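Uncharacterized protein (Legionella longbeachae NSW150, PDB 4JZA) probably removes the 3-phosphate from phosphatidylinositol 3-phosphate, as a Legionella phosphoinositide phosphatase taking part in lipid metabolism at the interface between pathogen and host. Local coordinates at residues T70-Q75 with I113-G118; E131-A136 with S339-T344; T212-V217 with D298-I303; K371-S376 with G543-G548; L414-S419 with Q463-Y468. One frame throughout, in Å; residues are numbered along the deposited sequence.

Contact 1 of 5, residues T70-Q75 with I113-G118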
# COMPACT_ATOMS: atom_id res chain seq x y z
N THR A 70 11.57 10.26 22.16
CA THR A 70 10.65 11.34 22.51
C THR A 70 10.10 11.06 23.88
O THR A 70 9.85 9.90 24.20
CB THR A 70 9.48 11.36 21.50
OG1 THR A 70 9.91 12.02 20.32
CG2 THR A 70 8.32 12.09 21.96
N PRO A 71 9.87 12.11 24.70
CA PRO A 71 9.20 11.95 25.98
C PRO A 71 7.66 11.86 25.88
O PRO A 71 6.97 12.02 26.88
CB PRO A 71 9.57 13.25 26.70
CG PRO A 71 9.53 14.27 25.61
CD PRO A 71 10.14 13.54 24.42
N LEU A 72 7.11 11.63 24.71
CA LEU A 72 5.70 11.71 24.54
C LEU A 72 5.11 10.31 24.71
O LEU A 72 5.74 9.30 24.36
CB LEU A 72 5.38 12.27 23.18
CG LEU A 72 5.82 13.70 22.84
CD1 LEU A 72 5.43 14.04 21.40
CD2 LEU A 72 5.16 14.71 23.76
N THR A 73 3.90 10.25 25.26
CA THR A 73 3.23 8.99 25.54
C THR A 73 2.30 8.68 24.38
O THR A 73 1.82 9.59 23.63
CB THR A 73 2.34 9.10 26.79
OG1 THR A 73 1.31 10.09 26.59
CG2 THR A 73 3.16 9.52 28.00
N LYS A 74 1.99 7.40 24.26
CA LYS A 74 0.97 6.94 23.37
C LYS A 74 -0.32 7.74 23.60
O LYS A 74 -0.98 8.17 22.66
CB LYS A 74 0.72 5.47 23.59
CG LYS A 74 1.87 4.58 23.13
CD LYS A 74 1.47 3.11 23.22
CE LYS A 74 2.69 2.22 23.33
NZ LYS A 74 2.46 0.90 22.66
N GLN A 75 -0.67 7.96 24.84
CA GLN A 75 -1.90 8.63 25.06
C GLN A 75 -1.88 10.08 24.50
O GLN A 75 -2.82 10.55 23.86
CB GLN A 75 -2.23 8.48 26.53
CG GLN A 75 -3.17 9.49 27.11
CD GLN A 75 -2.92 9.68 28.61
OE1 GLN A 75 -1.87 9.27 29.18
NE2 GLN A 75 -3.88 10.33 29.25
N ILE A 113 4.38 10.85 12.90
CA ILE A 113 5.08 9.57 12.75
C ILE A 113 6.58 9.76 12.58
O ILE A 113 7.36 9.10 13.24
CB ILE A 113 4.49 8.78 11.58
CG1 ILE A 113 3.07 8.34 11.94
CG2 ILE A 113 5.35 7.56 11.25
CD1 ILE A 113 2.27 7.92 10.74
N ALA A 114 7.02 10.68 11.75
CA ALA A 114 8.46 10.86 11.59
C ALA A 114 9.13 11.25 12.91
O ALA A 114 10.25 10.81 13.20
CB ALA A 114 8.75 11.89 10.54
N LEU A 115 8.47 12.13 13.66
CA LEU A 115 8.87 12.55 15.01
C LEU A 115 8.89 11.39 16.01
O LEU A 115 9.94 11.06 16.54
CB LEU A 115 7.92 13.58 15.57
CG LEU A 115 8.22 13.99 17.03
CD1 LEU A 115 9.63 14.56 17.14
CD2 LEU A 115 7.21 15.02 17.52
N ASN A 116 7.74 10.80 16.30
CA ASN A 116 7.73 9.74 17.30
C ASN A 116 8.53 8.45 16.93
O ASN A 116 9.06 7.77 17.81
CB ASN A 116 6.30 9.37 17.69
CG ASN A 116 6.25 8.36 18.85
OD1 ASN A 116 5.84 7.20 18.68
ND2 ASN A 116 6.66 8.81 20.04
N TRP A 117 8.66 8.13 15.66
CA TRP A 117 9.40 6.92 15.28
C TRP A 117 10.83 7.26 14.86
O TRP A 117 11.62 6.37 14.55
CB TRP A 117 8.67 6.13 14.17
CG TRP A 117 7.66 5.13 14.71
CD1 TRP A 117 7.88 3.80 14.98
CD2 TRP A 117 6.31 5.40 15.09
NE1 TRP A 117 6.73 3.24 15.50
CE2 TRP A 117 5.77 4.21 15.60
CE3 TRP A 117 5.53 6.54 15.08
CZ2 TRP A 117 4.46 4.12 16.04
CZ3 TRP A 117 4.25 6.46 15.54
CH2 TRP A 117 3.71 5.24 16.01
N GLY A 118 11.16 8.55 14.84
CA GLY A 118 12.53 8.98 14.57
C GLY A 118 13.01 8.58 13.20
O GLY A 118 14.09 8.03 13.06

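Contact 2 of 5, residues E131-A136 with S339-T344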
# COMPACT_ATOMS: atom_id res chain seq x y z
N GLU A 131 1.27 1.37 4.78
CA GLU A 131 1.33 -0.12 5.02
C GLU A 131 0.57 -0.52 6.26
O GLU A 131 -0.09 -1.56 6.28
CB GLU A 131 2.79 -0.67 5.00
CG GLU A 131 3.40 -0.57 3.60
CD GLU A 131 4.91 -0.73 3.54
OE1 GLU A 131 5.49 -1.70 4.07
OE2 GLU A 131 5.55 0.10 2.93
N ALA A 132 0.60 0.29 7.29
CA ALA A 132 -0.30 0.05 8.43
C ALA A 132 -1.75 0.03 8.00
O ALA A 132 -2.50 -0.78 8.44
CB ALA A 132 -0.09 1.06 9.55
N GLU A 133 -2.16 0.91 7.10
CA GLU A 133 -3.55 0.88 6.67
C GLU A 133 -3.90 -0.45 5.98
O GLU A 133 -4.97 -0.98 6.16
CB GLU A 133 -3.83 2.02 5.72
CG GLU A 133 -5.32 2.19 5.45
CD GLU A 133 -5.64 3.02 4.21
OE1 GLU A 133 -6.79 3.47 4.19
OE2 GLU A 133 -4.79 3.21 3.29
N GLN A 134 -2.99 -0.96 5.17
CA GLN A 134 -3.22 -2.19 4.45
C GLN A 134 -3.43 -3.37 5.37
O GLN A 134 -4.37 -4.11 5.19
CB GLN A 134 -1.99 -2.47 3.58
CG GLN A 134 -1.73 -1.50 2.43
CD GLN A 134 -0.44 -1.83 1.75
OE1 GLN A 134 0.07 -2.85 1.94
NE2 GLN A 134 0.04 -1.06 0.91
N TYR A 135 -2.54 -3.53 6.35
CA TYR A 135 -2.67 -4.58 7.37
C TYR A 135 -3.91 -4.31 8.24
O TYR A 135 -4.62 -5.27 8.56
CB TYR A 135 -1.41 -4.73 8.22
CG TYR A 135 -0.34 -5.52 7.55
CD1 TYR A 135 0.59 -4.90 6.77
CD2 TYR A 135 -0.22 -6.88 7.74
CE1 TYR A 135 1.58 -5.61 6.13
CE2 TYR A 135 0.77 -7.61 7.12
CZ TYR A 135 1.65 -6.95 6.31
OH TYR A 135 2.63 -7.62 5.66
N ALA A 136 -4.24 -3.06 8.56
CA ALA A 136 -5.52 -2.85 9.28
C ALA A 136 -6.71 -3.37 8.49
O ALA A 136 -7.65 -3.94 9.08
CB ALA A 136 -5.81 -1.37 9.61
N SER A 339 -5.77 -5.93 0.42
CA SER A 339 -5.78 -4.77 -0.41
C SER A 339 -4.87 -4.92 -1.64
O SER A 339 -3.80 -5.50 -1.58
CB SER A 339 -5.28 -3.59 0.43
OG SER A 339 -4.83 -2.50 -0.39
N SER A 340 -5.30 -4.30 -2.74
CA SER A 340 -4.56 -4.23 -3.98
C SER A 340 -3.13 -3.71 -3.81
O SER A 340 -2.24 -4.01 -4.62
CB SER A 340 -5.34 -3.36 -4.99
OG SER A 340 -5.13 -1.96 -4.75
N ARG A 341 -2.86 -2.90 -2.80
CA ARG A 341 -1.49 -2.35 -2.67
C ARG A 341 -0.57 -3.30 -1.94
O ARG A 341 0.62 -3.05 -1.83
CB ARG A 341 -1.51 -1.08 -1.85
CG ARG A 341 -2.22 0.09 -2.46
CD ARG A 341 -2.40 1.13 -1.36
NE ARG A 341 -3.51 0.85 -0.47
CZ ARG A 341 -3.67 1.37 0.73
NH1 ARG A 341 -2.79 2.23 1.23
NH2 ARG A 341 -4.73 1.03 1.43
N HIS A 342 -1.15 -4.36 -1.42
CA HIS A 342 -0.52 -5.17 -0.44
C HIS A 342 0.03 -6.40 -1.13
O HIS A 342 -0.54 -7.48 -1.04
CB HIS A 342 -1.54 -5.57 0.64
CG HIS A 342 -0.90 -6.21 1.82
ND1 HIS A 342 -1.44 -6.21 3.06
CD2 HIS A 342 0.24 -6.91 1.93
CE1 HIS A 342 -0.62 -6.82 3.90
NE2 HIS A 342 0.38 -7.29 3.23
N ARG A 343 1.19 -6.24 -1.76
CA ARG A 343 1.75 -7.34 -2.56
C ARG A 343 3.03 -7.97 -2.02
O ARG A 343 3.86 -8.48 -2.79
CB ARG A 343 1.90 -6.82 -3.99
CG ARG A 343 0.65 -6.08 -4.42
CD ARG A 343 -0.50 -7.07 -4.55
NE ARG A 343 -0.37 -7.68 -5.85
CZ ARG A 343 -0.01 -8.91 -6.05
NH1 ARG A 343 0.15 -9.71 -5.04
NH2 ARG A 343 0.14 -9.34 -7.27
N THR A 344 3.18 -7.92 -0.68
CA THR A 344 4.33 -8.45 0.02
C THR A 344 4.11 -9.88 0.60
O THR A 344 5.06 -10.51 1.07
CB THR A 344 4.72 -7.53 1.18
OG1 THR A 344 3.60 -7.28 2.01
CG2 THR A 344 5.21 -6.24 0.66
O HOH W 1 -4.12 -5.63 2.80
O HOH W 2 2.44 -0.43 -0.49

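Contact 3 of 5, residues T212-V217 with D298-I303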
# COMPACT_ATOMS: atom_id res chain seq x y z
N THR A 212 22.43 -28.72 12.69
CA THR A 212 21.86 -28.20 13.95
C THR A 212 22.80 -27.25 14.70
O THR A 212 22.54 -26.87 15.86
CB THR A 212 21.56 -29.36 14.96
OG1 THR A 212 22.79 -29.83 15.53
CG2 THR A 212 20.83 -30.55 14.31
N SER A 213 23.92 -26.87 14.08
CA SER A 213 24.82 -25.94 14.76
C SER A 213 25.70 -25.23 13.78
O SER A 213 25.84 -25.66 12.63
CB SER A 213 25.69 -26.67 15.78
OG SER A 213 26.76 -27.32 15.11
N TYR A 214 26.34 -24.14 14.24
CA TYR A 214 27.16 -23.33 13.37
C TYR A 214 28.42 -24.16 12.97
O TYR A 214 28.82 -24.21 11.81
CB TYR A 214 27.48 -21.97 14.01
CG TYR A 214 27.96 -21.00 12.96
CD1 TYR A 214 27.10 -20.52 11.98
CD2 TYR A 214 29.30 -20.64 12.87
CE1 TYR A 214 27.55 -19.69 10.97
CE2 TYR A 214 29.75 -19.80 11.86
CZ TYR A 214 28.87 -19.33 10.93
OH TYR A 214 29.33 -18.54 9.94
N LEU A 215 28.98 -24.90 13.92
CA LEU A 215 29.98 -25.90 13.59
C LEU A 215 29.54 -26.86 12.46
O LEU A 215 30.29 -27.11 11.53
CB LEU A 215 30.39 -26.67 14.85
CG LEU A 215 31.22 -25.85 15.85
CD1 LEU A 215 31.46 -26.54 17.20
CD2 LEU A 215 32.54 -25.47 15.20
N GLU A 216 28.33 -27.37 12.52
CA GLU A 216 27.86 -28.22 11.42
C GLU A 216 27.71 -27.45 10.10
O GLU A 216 27.85 -28.03 9.01
CB GLU A 216 26.59 -29.00 11.82
CG GLU A 216 26.87 -30.20 12.74
CD GLU A 216 25.62 -30.92 13.25
OE1 GLU A 216 24.50 -30.78 12.66
OE2 GLU A 216 25.78 -31.66 14.24
N VAL A 217 27.46 -26.15 10.17
CA VAL A 217 27.41 -25.36 8.94
C VAL A 217 28.76 -25.27 8.25
O VAL A 217 28.87 -25.56 7.07
CB VAL A 217 26.87 -23.94 9.18
CG1 VAL A 217 26.95 -23.10 7.90
CG2 VAL A 217 25.42 -24.04 9.65
N ASP A 298 24.39 -18.42 16.87
CA ASP A 298 23.25 -18.94 17.61
C ASP A 298 21.96 -18.84 16.82
O ASP A 298 20.94 -19.28 17.29
CB ASP A 298 23.06 -18.25 18.96
CG ASP A 298 22.45 -19.21 20.04
OD1 ASP A 298 22.00 -20.33 19.72
OD2 ASP A 298 22.44 -18.87 21.25
N THR A 299 21.99 -18.26 15.63
CA THR A 299 20.74 -18.01 14.95
C THR A 299 20.72 -18.55 13.53
O THR A 299 19.67 -18.78 12.98
CB THR A 299 20.36 -16.50 15.02
OG1 THR A 299 21.03 -15.74 14.01
CG2 THR A 299 20.75 -15.92 16.39
N ALA A 300 21.87 -18.83 12.94
CA ALA A 300 21.90 -19.18 11.56
C ALA A 300 21.10 -20.42 11.23
O ALA A 300 20.59 -20.54 10.14
CB ALA A 300 23.34 -19.36 11.11
N THR A 301 21.01 -21.38 12.14
CA THR A 301 20.36 -22.63 11.81
C THR A 301 18.87 -22.59 12.09
O THR A 301 18.16 -23.55 11.85
CB THR A 301 20.96 -23.85 12.55
OG1 THR A 301 20.93 -23.61 13.94
CG2 THR A 301 22.35 -24.11 12.08
N GLN A 302 18.39 -21.45 12.56
CA GLN A 302 16.98 -21.30 12.84
C GLN A 302 16.20 -20.73 11.70
O GLN A 302 14.95 -20.78 11.70
CB GLN A 302 16.83 -20.44 14.06
CG GLN A 302 17.39 -21.16 15.26
CD GLN A 302 17.35 -20.30 16.47
OE1 GLN A 302 16.70 -19.27 16.49
NE2 GLN A 302 18.09 -20.68 17.48
N ILE A 303 16.92 -20.19 10.71
CA ILE A 303 16.28 -19.49 9.61
C ILE A 303 15.34 -20.41 8.83
O ILE A 303 14.17 -20.07 8.62
CB ILE A 303 17.31 -18.84 8.67
CG1 ILE A 303 18.20 -17.81 9.40
CG2 ILE A 303 16.61 -18.11 7.54
CD1 ILE A 303 17.46 -16.72 10.17

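Contact 4 of 5, residues K371-S376 with G543-G548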
# COMPACT_ATOMS: atom_id res chain seq x y z
N LYS A 371 -19.79 -16.44 -13.05
CA LYS A 371 -18.73 -15.82 -12.27
C LYS A 371 -17.50 -15.56 -13.12
O LYS A 371 -17.09 -16.44 -13.87
CB LYS A 371 -18.42 -16.64 -11.03
CG LYS A 371 -19.52 -16.41 -10.01
CD LYS A 371 -19.46 -17.28 -8.78
CE LYS A 371 -20.77 -17.10 -8.02
NZ LYS A 371 -20.60 -17.28 -6.54
N ARG A 372 -17.02 -14.31 -13.09
CA ARG A 372 -15.80 -13.90 -13.76
C ARG A 372 -14.88 -13.43 -12.64
O ARG A 372 -15.25 -12.57 -11.83
CB ARG A 372 -16.06 -12.81 -14.79
CG ARG A 372 -16.87 -13.31 -15.99
CD ARG A 372 -18.13 -12.50 -16.23
NE ARG A 372 -17.80 -11.17 -16.67
CZ ARG A 372 -18.59 -10.11 -16.55
NH1 ARG A 372 -19.80 -10.20 -16.01
NH2 ARG A 372 -18.17 -8.94 -17.00
N TYR A 373 -13.68 -13.99 -12.59
CA TYR A 373 -12.78 -13.79 -11.47
C TYR A 373 -11.72 -12.72 -11.70
O TYR A 373 -11.17 -12.61 -12.78
CB TYR A 373 -12.14 -15.13 -11.07
CG TYR A 373 -13.16 -16.17 -10.69
CD1 TYR A 373 -13.82 -16.90 -11.66
CD2 TYR A 373 -13.47 -16.43 -9.37
CE1 TYR A 373 -14.76 -17.85 -11.33
CE2 TYR A 373 -14.41 -17.38 -9.03
CZ TYR A 373 -15.05 -18.08 -10.02
OH TYR A 373 -15.98 -19.03 -9.70
N ARG A 374 -11.48 -11.92 -10.68
CA ARG A 374 -10.59 -10.78 -10.76
C ARG A 374 -9.61 -10.77 -9.61
O ARG A 374 -9.92 -11.22 -8.52
CB ARG A 374 -11.40 -9.49 -10.73
CG ARG A 374 -12.45 -9.49 -9.64
CD ARG A 374 -13.35 -8.28 -9.72
NE ARG A 374 -12.60 -7.08 -10.01
CZ ARG A 374 -13.11 -5.86 -9.96
NH1 ARG A 374 -14.36 -5.68 -9.63
NH2 ARG A 374 -12.36 -4.82 -10.25
N SER A 375 -8.41 -10.26 -9.85
CA SER A 375 -7.40 -10.11 -8.82
C SER A 375 -6.36 -9.09 -9.26
O SER A 375 -6.37 -8.65 -10.39
CB SER A 375 -6.74 -11.45 -8.50
OG SER A 375 -5.61 -11.69 -9.32
N SER A 376 -5.48 -8.71 -8.35
CA SER A 376 -4.28 -7.98 -8.70
C SER A 376 -3.37 -8.92 -9.46
O SER A 376 -3.43 -10.12 -9.30
CB SER A 376 -3.59 -7.46 -7.45
OG SER A 376 -4.38 -6.52 -6.79
N GLY A 543 -17.95 -21.91 -21.89
CA GLY A 543 -17.99 -22.51 -20.54
C GLY A 543 -16.65 -22.66 -19.85
O GLY A 543 -16.52 -23.38 -18.87
N GLY A 544 -15.63 -21.97 -20.35
CA GLY A 544 -14.31 -22.01 -19.70
C GLY A 544 -14.26 -21.10 -18.47
O GLY A 544 -15.26 -20.46 -18.08
N HIS A 545 -13.07 -21.06 -17.87
CA HIS A 545 -12.83 -20.27 -16.68
C HIS A 545 -12.35 -18.86 -17.06
O HIS A 545 -11.33 -18.71 -17.73
CB HIS A 545 -11.77 -20.95 -15.84
CG HIS A 545 -11.43 -20.22 -14.58
ND1 HIS A 545 -12.34 -19.91 -13.61
CD2 HIS A 545 -10.27 -19.75 -14.12
CE1 HIS A 545 -11.75 -19.28 -12.61
NE2 HIS A 545 -10.48 -19.19 -12.89
N SER A 546 -13.09 -17.86 -16.60
CA SER A 546 -12.82 -16.44 -16.90
C SER A 546 -12.02 -15.77 -15.79
O SER A 546 -12.51 -15.59 -14.71
CB SER A 546 -14.14 -15.69 -17.09
OG SER A 546 -13.92 -14.32 -17.04
N TYR A 547 -10.77 -15.45 -16.07
CA TYR A 547 -9.92 -14.74 -15.13
C TYR A 547 -9.17 -13.63 -15.85
O TYR A 547 -8.74 -13.79 -17.02
CB TYR A 547 -8.90 -15.66 -14.39
CG TYR A 547 -7.88 -14.85 -13.58
CD1 TYR A 547 -8.23 -14.25 -12.35
CD2 TYR A 547 -6.63 -14.61 -14.09
CE1 TYR A 547 -7.31 -13.48 -11.62
CE2 TYR A 547 -5.72 -13.85 -13.39
CZ TYR A 547 -6.06 -13.27 -12.15
OH TYR A 547 -5.14 -12.46 -11.50
N GLY A 548 -8.97 -12.53 -15.13
CA GLY A 548 -8.11 -11.46 -15.64
C GLY A 548 -7.69 -10.49 -14.57
O GLY A 548 -8.18 -10.53 -13.44
O HOH W 3 -15.62 -18.36 -15.38
O HOH W 4 -12.24 -12.44 -15.73

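Contact 5 of 5, residues L414-S419 with Q463-Y468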
# COMPACT_ATOMS: atom_id res chain seq x y z
N LEU A 414 -6.11 -16.40 -18.92
CA LEU A 414 -5.44 -15.40 -18.07
C LEU A 414 -5.31 -14.11 -18.86
O LEU A 414 -4.35 -13.90 -19.61
CB LEU A 414 -4.06 -15.88 -17.65
CG LEU A 414 -3.36 -15.27 -16.43
CD1 LEU A 414 -2.01 -15.93 -16.17
CD2 LEU A 414 -3.21 -13.78 -16.62
N GLN A 415 -6.30 -13.24 -18.72
CA GLN A 415 -6.35 -12.03 -19.50
C GLN A 415 -5.78 -10.86 -18.70
O GLN A 415 -6.35 -10.46 -17.70
CB GLN A 415 -7.78 -11.73 -19.90
CG GLN A 415 -7.91 -10.72 -21.02
CD GLN A 415 -9.33 -10.23 -21.18
OE1 GLN A 415 -9.93 -9.73 -20.24
NE2 GLN A 415 -9.87 -10.37 -22.37
N THR A 416 -4.66 -10.33 -19.15
CA THR A 416 -4.02 -9.24 -18.44
C THR A 416 -4.13 -7.94 -19.21
O THR A 416 -3.93 -7.90 -20.42
CB THR A 416 -2.54 -9.53 -18.16
OG1 THR A 416 -1.83 -9.60 -19.39
CG2 THR A 416 -2.39 -10.83 -17.42
N LEU A 417 -4.43 -6.88 -18.49
CA LEU A 417 -4.53 -5.57 -19.09
C LEU A 417 -3.40 -4.69 -18.60
O LEU A 417 -3.60 -3.80 -17.80
CB LEU A 417 -5.88 -4.94 -18.74
CG LEU A 417 -7.07 -5.79 -19.16
CD1 LEU A 417 -8.38 -5.22 -18.65
CD2 LEU A 417 -7.10 -5.96 -20.67
N ILE A 418 -2.19 -4.96 -19.08
CA ILE A 418 -1.03 -4.18 -18.68
C ILE A 418 -0.19 -3.79 -19.88
O ILE A 418 -0.34 -4.33 -20.96
CB ILE A 418 -0.17 -4.93 -17.65
CG1 ILE A 418 0.65 -6.03 -18.31
CG2 ILE A 418 -1.04 -5.51 -16.55
CD1 ILE A 418 1.44 -6.85 -17.32
N SER A 419 0.69 -2.81 -19.69
CA SER A 419 1.46 -2.25 -20.79
C SER A 419 2.95 -2.22 -20.54
O SER A 419 3.49 -1.22 -20.08
CB SER A 419 0.96 -0.84 -21.09
OG SER A 419 -0.44 -0.83 -21.17
N GLN A 463 -3.29 -17.21 -22.66
CA GLN A 463 -2.78 -15.96 -22.18
C GLN A 463 -3.01 -14.84 -23.16
O GLN A 463 -2.45 -14.85 -24.22
CB GLN A 463 -1.28 -16.06 -21.98
CG GLN A 463 -0.95 -16.75 -20.70
CD GLN A 463 0.52 -17.02 -20.52
OE1 GLN A 463 1.02 -18.03 -21.02
NE2 GLN A 463 1.21 -16.16 -19.75
N ASN A 464 -3.74 -13.81 -22.77
CA ASN A 464 -3.89 -12.65 -23.63
C ASN A 464 -3.59 -11.42 -22.85
O ASN A 464 -4.06 -11.27 -21.76
CB ASN A 464 -5.29 -12.62 -24.22
CG ASN A 464 -5.61 -13.86 -25.05
OD1 ASN A 464 -5.82 -14.96 -24.52
ND2 ASN A 464 -5.60 -13.70 -26.36
N ASN A 465 -2.74 -10.57 -23.40
CA ASN A 465 -2.42 -9.28 -22.83
C ASN A 465 -2.79 -8.13 -23.76
O ASN A 465 -2.48 -8.20 -24.94
CB ASN A 465 -0.94 -9.16 -22.55
CG ASN A 465 -0.62 -7.87 -21.87
OD1 ASN A 465 0.03 -7.00 -22.43
ND2 ASN A 465 -1.16 -7.72 -20.69
N HIS A 466 -3.41 -7.08 -23.21
CA HIS A 466 -3.87 -5.94 -24.00
C HIS A 466 -3.28 -4.67 -23.52
O HIS A 466 -3.77 -4.05 -22.57
CB HIS A 466 -5.37 -5.86 -23.99
CG HIS A 466 -6.00 -7.06 -24.61
ND1 HIS A 466 -5.85 -7.36 -25.94
CD2 HIS A 466 -6.70 -8.07 -24.06
CE1 HIS A 466 -6.48 -8.49 -26.19
NE2 HIS A 466 -7.01 -8.93 -25.06
N PRO A 467 -2.20 -4.27 -24.18
CA PRO A 467 -1.55 -3.06 -23.79
C PRO A 467 -2.35 -1.96 -24.37
O PRO A 467 -3.06 -2.18 -25.32
CB PRO A 467 -0.17 -3.18 -24.45
CG PRO A 467 -0.36 -4.08 -25.61
CD PRO A 467 -1.45 -5.02 -25.20
N TYR A 468 -2.29 -0.79 -23.75
CA TYR A 468 -2.88 0.43 -24.32
C TYR A 468 -2.16 1.62 -23.62
O TYR A 468 -2.55 2.07 -22.54
CB TYR A 468 -4.42 0.48 -24.19
CG TYR A 468 -4.98 1.69 -24.89
CD1 TYR A 468 -4.75 1.87 -26.24
CD2 TYR A 468 -5.70 2.66 -24.21
CE1 TYR A 468 -5.22 2.99 -26.91
CE2 TYR A 468 -6.18 3.79 -24.87
CZ TYR A 468 -5.93 3.94 -26.22
OH TYR A 468 -6.37 5.01 -26.93

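Contact 1 of 5, residues T70-Q75 with I113-G118
Thr70 supplies most of what segment 70-75 offers to the end of helix 95-116. Its OG1 lies 3.9 Å from Leu115 O and 4.1 Å from Leu115 CD1, while its CB and CG2 are each 4.1 Å from Asn116 ND2. All of these are van der Waals distances, and no hydrogen bond spans the two segments. Leu72 adds the apolar part of the contact, its CD1 meeting Leu115 CD2 at 4.4 Å. Leu115 can serve both partners because its CG stands opposite the backbone N (chi1 176°), which carries the branch to the incoming loop. The Thr70 side chain crosses Leu115 and Asn116 at about a right angle. In the second shell, Leu72 also packs on Leu681 and Val682 of helix 676-702, and Asn69 ND2 holds Asn116 O by a hydrogen bond. With only 163 Å² buried, the contact is small, although three of its four touching residues are buried. Gly118, with positive phi, closes helix 95-116 through Gly118 N to Leu115 O (3.3 Å) and a second bond back into the last turn. Thr73 caps Thr76 N at the start of helix 74-87, so a Schellman end faces a loop leading into an N-cap.

Contact 2 of 5, residues E131-A136 with S339-T344
Gln134 reaches from helix 122-140 into the loop segment 339-344, and tracing it outward maps most of the contact. Its CB is 3.8 Å from His342 ND1. CG, opposite the carbonyl carbon at chi1 -67°, lies over the centre of one face of the Arg341 guanidinium, 3.9 Å from Arg341 CZ. CD passes Arg341 CB, after which the amide divides: OE1 comes beside His342 CA and CB, and NE2 donates to a water at 2.8 Å that is only weakly bonded to Arg341 O. Beside this chain, Glu133 OE2 forms a salt bridge with Arg341 NH2 at 2.9 Å, approached from above the carboxylate plane (67° out of it). On the other flank, His342 CE1 sits above the centre of the Tyr135 ring, the two planes inclined at 56°. A second water joins Gln134 O to Ser339 N (2.9 Å) and His342 ND1. Ser339 OG accepts from Arg341 N at 3.1 Å, an ST turn that helps fix the type I turn. Both charges have further partners: Glu133 OE1 meets Arg48 and Ser51, Arg341 NH1 meets Asn130, and Arg341 NH2 meets Asn612 O. Such a network would probably stabilise both ions in this buried setting.

Contact 3 of 5, residues T212-V217 with D298-I303
Thr301 has the largest area buried here, 66 Å², and uses both branches of its side chain. With OG1 between the backbone N and the carbonyl carbon (chi1 55°), CG2 is placed opposite the carbonyl carbon and lies 3.8 Å from Ser213 N and 3.9 Å from Val217 CG2, the Val217 and Thr301 side chains sliding past each other in opposite directions. OG1 faces Thr212 O at 4.1 Å, too long for a bond. Ala300 and Tyr214 come next: Ala300 CB touches Tyr214 CD1 at 4.0 Å, close to the ring plane, so the methyl meets an edge. No hydrogen bond crosses the contact. The polar atoms instead organise segment 212-217 itself. Glu216 N donates to Ser213 OG at 3.0 Å, capping helix 214-234 at its N terminus, and Thr212 N donates to Glu216 OE1 at 2.9 Å. The far end of Tyr214 is held by Leu288 O. Segment 212-217 belongs to the insertion domain. Ala300 also touches Trp192 of helix 191-194 and Phe204 of helix 198-206, while Tyr214 packs on helix 293-296; the contact therefore joins the start of helix 214-234 to the loop between helices 293-296 and 308-311.

Contact 4 of 5, residues K371-S376 with G543-G548
His545 stands two residues before Tyr547, the register partner of Tyr373, and its side chain crosses that of Tyr373 at about a right angle. The rings meet obliquely, with planes at 41° and centroids 5.0 Å apart, and His545 CE1 is directed at the CD1-CE1 side of the tyrosine. Ser546 O lies near the plane of the same ring, at its edge. His545 is further held by Val402 O, and Tyr405 meets the Tyr373 ring nearly parallel to it. Under these side chains the backbones pair in parallel, with segment axes 26° apart: Tyr373 N donates to Ser546 O at 2.9 Å and Gly548 N to Tyr373 O at 3.2 Å. In the mixed sheet, strand 545-549 lies between strands 365-374 and 412-416. It runs straight into a CX5R sequence leading into helix 556-574, an order consistent with the phosphate-binding P-loop of cysteine-based phosphatases. Tyr547, with CG opposite its backbone N (chi1 171°), runs alongside strand 365-374 so that its OH meets Ser375 OG in a hydrogen bond whose modelled length is doubtfully short. Ser546 OG faces Arg372 CG and is hydrogen-bonded to Gln536 OE1; a water bonds to this OG at 2.8 Å and to Tyr373 O at 3.1 Å. A second water donates to Lys371 O and accepts from Ser546 N, both at 2.9 Å. Arg372 NH1 turns away to Asp565, and Arg374 to Asp164.

Contact 5 of 5, residues L414-S419 with Q463-Y468
Three backbone hydrogen bonds zip segments 414-419 and 463-468 together in parallel. Thr416 N donates to Asn464 O at 2.8 Å, His466 N to Thr416 O at 3.0 Å, and Asn464 N to Leu414 O at 3.2 Å; this last donor stands 40° out of the carbonyl plane. The strand axes are 4.7 Å apart and 10° from parallel. Past the strands, Ser419 OG accepts from Tyr468 N at 3.2 Å in a nearly straight bond (168°). Leu414 CB meets Gln463 CG at 4.4 Å on the side covered by helix 441-454; since this helix joins the parallel neighbours 412-416 and 462-465 along the chain, the connection is a beta-alpha-beta crossover. Leu417 CD2 rests against His466 CB at 3.7 Å, near the plane of the imidazole. Glu535 takes hydrogen bonds from Gln415 NE2 and His466 NE2, while Gln415 OE1 is bonded to Gln536 NE2. The shared carboxylate, reaching Gln415 of one strand and His466 just beyond the end of the other, would probably favour the N-H of His466 at NE2.

In the fold
From the N terminus, contact 1 closes a short, mostly helical loop of 37 residues between the start of helix 74-87 and the end of helix 95-116. Helix 122-140 follows at once and opens contact 2, which returns to the chain only after helix 315-325. Contact 3, at the insertion domain, falls wholly within that long excursion, about 33 Å from contact 2 between centres. Contact 4 then pairs strands 365-374 and 545-549 across 166 residues, and contact 5 lies within that span, adding strands 412-416 and 462-465 to the same sheet. The two meet where Tyr547 O lies 3.0 Å from Gln415 N. Contact 2 also touches contact 4, through Arg343 and Ser376. No contacts cross.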